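Side-chain contact in phycocyanobilin lyase subunit alpha (PDB 5N3U), which forms with CpcF a lyase that is probably required for attaching the bilin chromophore to the phycocyanin alpha subunit CpcA: residues A[104-107]-A[108-112]. Sequence-based numbering, arbitrary orientation.
Sequences VREA and AAQSL
Two successive turns of helix 102-115 are joined by four i to i+4 backbone hydrogen bonds, from the amides of Ala108, Ala109, Gln110 and Ser111 back to the carbonyls of Val104, Arg105, Glu106 and Ala107, all between 2.9 and 3.0 Å from N to O. Glu106 and Gln110, one turn apart, make the side-chain contact. The Gln110 chain leans back over the preceding turn: a chi1 of -71° turns CG back past its own backbone N and sets it 3.3 Å from Glu106 O. From there the extended chain brings NE2 to 3.8 Å from Glu106 CG, so the amide nitrogen meets the methylene shaft of the glutamate rather than its carboxylate oxygens. Although the two chains run at a slant to one another, the carboxylate and amide planes are turned only 5° apart. At the other end of the amide, water 1 donates to Gln110 OE1 at 3.2 Å and to Ala107 O at 2.9 Å, a bridge that probably helps to hold the amide's rotation. Ala107 O thus accepts from both the Ser111 amide and the water.

This helix belongs to the HEAT-repeat array of the lyase subunit, and its alanines pack against the neighbouring helices: Ala107 on Ala78 and Arg79 of helix 72-83, Ala108 on Cys96 of helix 90-96, and Ala109 on Ala150 of helix 148-157.

The Ala108 methyl also sits over the preceding turn, with CB 3.4 Å from Val104 O. The buried Ser111 has its OG 3.3 Å from Ala107 O, while the hydroxyl is hydrogen-bonded to Ala78 O, linking this helix to helix 72-83. Arg105 hydrogen-bonds Cys99 O through NH1 and Gln146 OE1 through NE.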
ATOM      1  N   VAL A 104     -14.409  12.637 -19.283  1.00 17.66           N
ATOM      2  CA  VAL A 104     -15.529  13.196 -18.476  1.00 17.65           C
ATOM      3  C   VAL A 104     -16.788  12.333 -18.628  1.00 17.07           C
ATOM      4  O   VAL A 104     -17.426  12.048 -17.666  1.00 18.13           O
ATOM      5  CB  VAL A 104     -15.821  14.637 -18.851  1.00 17.65           C
ATOM      6  CG1 VAL A 104     -17.073  15.105 -18.167  1.00 17.72           C
ATOM      7  CG2 VAL A 104     -14.677  15.510 -18.420  1.00 18.44           C
ATOM      8  N   ARG A 105     -17.139  12.005 -19.853  1.00 16.56           N
ATOM      9  CA  ARG A 105     -18.283  11.124 -20.131  1.00 17.49           C
ATOM     10  C   ARG A 105     -18.148   9.821 -19.387  1.00 17.06           C
ATOM     11  O   ARG A 105     -19.103   9.332 -18.749  1.00 14.88           O
ATOM     12  CB  ARG A 105     -18.508  10.909 -21.635  1.00 17.93           C
ATOM     13  CG  ARG A 105     -18.664  12.201 -22.447  1.00 20.36           C
ATOM     14  CD  ARG A 105     -19.386  12.015 -23.804  1.00 18.46           C
ATOM     15  NE  ARG A 105     -18.679  11.176 -24.758  1.00 20.12           N
ATOM     16  CZ  ARG A 105     -17.592  11.530 -25.415  1.00 21.40           C
ATOM     17  NH1 ARG A 105     -17.053  12.739 -25.214  1.00 21.05           N
ATOM     18  NH2 ARG A 105     -17.026  10.678 -26.244  1.00 21.37           N
ATOM     19  N   GLU A 106     -16.969   9.292 -19.410  1.00 17.17           N
ATOM     20  CA  GLU A 106     -16.677   7.994 -18.741  1.00 18.58           C
ATOM     21  C   GLU A 106     -16.838   8.105 -17.238  1.00 18.59           C
ATOM     22  O   GLU A 106     -17.459   7.290 -16.585  1.00 19.88           O
ATOM     23  CB  GLU A 106     -15.245   7.527 -19.067  1.00 21.50           C
ATOM     24  CG  GLU A 106     -15.017   6.098 -18.617  1.00 23.52           C
ATOM     25  CD  GLU A 106     -13.681   5.548 -19.084  1.00 34.28           C
ATOM     26  OE1 GLU A 106     -12.633   6.213 -18.820  1.00 33.98           O
ATOM     27  OE2 GLU A 106     -13.711   4.481 -19.761  1.00 41.19           O
ATOM     28  N   ALA A 107     -16.215   9.124 -16.666  1.00 16.25           N
ATOM     29  CA  ALA A 107     -16.302   9.351 -15.248  1.00 16.28           C
ATOM     30  C   ALA A 107     -17.723   9.570 -14.794  1.00 16.14           C
ATOM     31  O   ALA A 107     -18.124   9.030 -13.783  1.00 15.50           O
ATOM     32  CB  ALA A 107     -15.467  10.582 -14.878  1.00 17.07           C
ATOM     33  N   ALA A 108     -18.498  10.292 -15.597  1.00 16.16           N
ATOM     34  CA  ALA A 108     -19.905  10.569 -15.265  1.00 17.54           C
ATOM     35  C   ALA A 108     -20.761   9.341 -15.316  1.00 17.42           C
ATOM     36  O   ALA A 108     -21.563   9.058 -14.435  1.00 19.18           O
ATOM     37  CB  ALA A 108     -20.506  11.627 -16.195  1.00 18.31           C
ATOM     38  N   ALA A 109     -20.582   8.561 -16.344  1.00 16.45           N
ATOM     39  CA  ALA A 109     -21.303   7.303 -16.441  1.00 15.20           C
ATOM     40  C   ALA A 109     -20.954   6.360 -15.307  1.00 16.71           C
ATOM     41  O   ALA A 109     -21.860   5.711 -14.788  1.00 18.52           O
ATOM     42  CB  ALA A 109     -21.023   6.652 -17.775  1.00 16.40           C
ATOM     43  N   GLN A 110     -19.683   6.288 -14.911  1.00 17.53           N
ATOM     44  CA  GLN A 110     -19.322   5.432 -13.773  1.00 20.18           C
ATOM     45  C   GLN A 110     -19.988   5.939 -12.479  1.00 20.60           C
ATOM     46  O   GLN A 110     -20.561   5.147 -11.691  1.00 17.76           O
ATOM     47  CB  GLN A 110     -17.813   5.408 -13.562  1.00 21.16           C
ATOM     48  CG  GLN A 110     -17.082   4.656 -14.635  1.00 27.05           C
ATOM     49  CD  GLN A 110     -15.548   4.956 -14.647  1.00 30.47           C
ATOM     50  OE1 GLN A 110     -15.049   5.942 -14.062  1.00 30.02           O
ATOM     51  NE2 GLN A 110     -14.815   4.130 -15.393  1.00 32.06           N
ATOM     52  N   SER A 111     -19.985   7.256 -12.294  1.00 16.18           N
ATOM     53  CA  SER A 111     -20.632   7.786 -11.087  1.00 17.07           C
ATOM     54  C   SER A 111     -22.150   7.627 -11.105  1.00 17.81           C
ATOM     55  O   SER A 111     -22.723   7.316 -10.107  1.00 19.76           O
ATOM     56  CB  SER A 111     -20.213   9.253 -10.953  1.00 18.01           C
ATOM     57  OG  SER A 111     -18.840   9.239 -10.617  1.00 17.53           O
ATOM     58  N   LEU A 112     -22.787   7.768 -12.253  1.00 17.67           N
ATOM     59  CA  LEU A 112     -24.216   7.514 -12.380  1.00 18.51           C
ATOM     60  C   LEU A 112     -24.527   6.063 -12.124  1.00 22.77           C
ATOM     61  O   LEU A 112     -25.557   5.756 -11.534  1.00 21.55           O
ATOM     62  CB  LEU A 112     -24.714   7.969 -13.723  1.00 18.13           C
ATOM     63  CG  LEU A 112     -24.730   9.476 -13.844  1.00 18.24           C
ATOM     64  CD1 LEU A 112     -24.873   9.936 -15.264  1.00 18.76           C
ATOM     65  CD2 LEU A 112     -25.880  10.116 -13.040  1.00 20.16           C
TER
HETATM   66  O   HOH W   1     -16.319   7.906 -11.862  1.00 28.07           O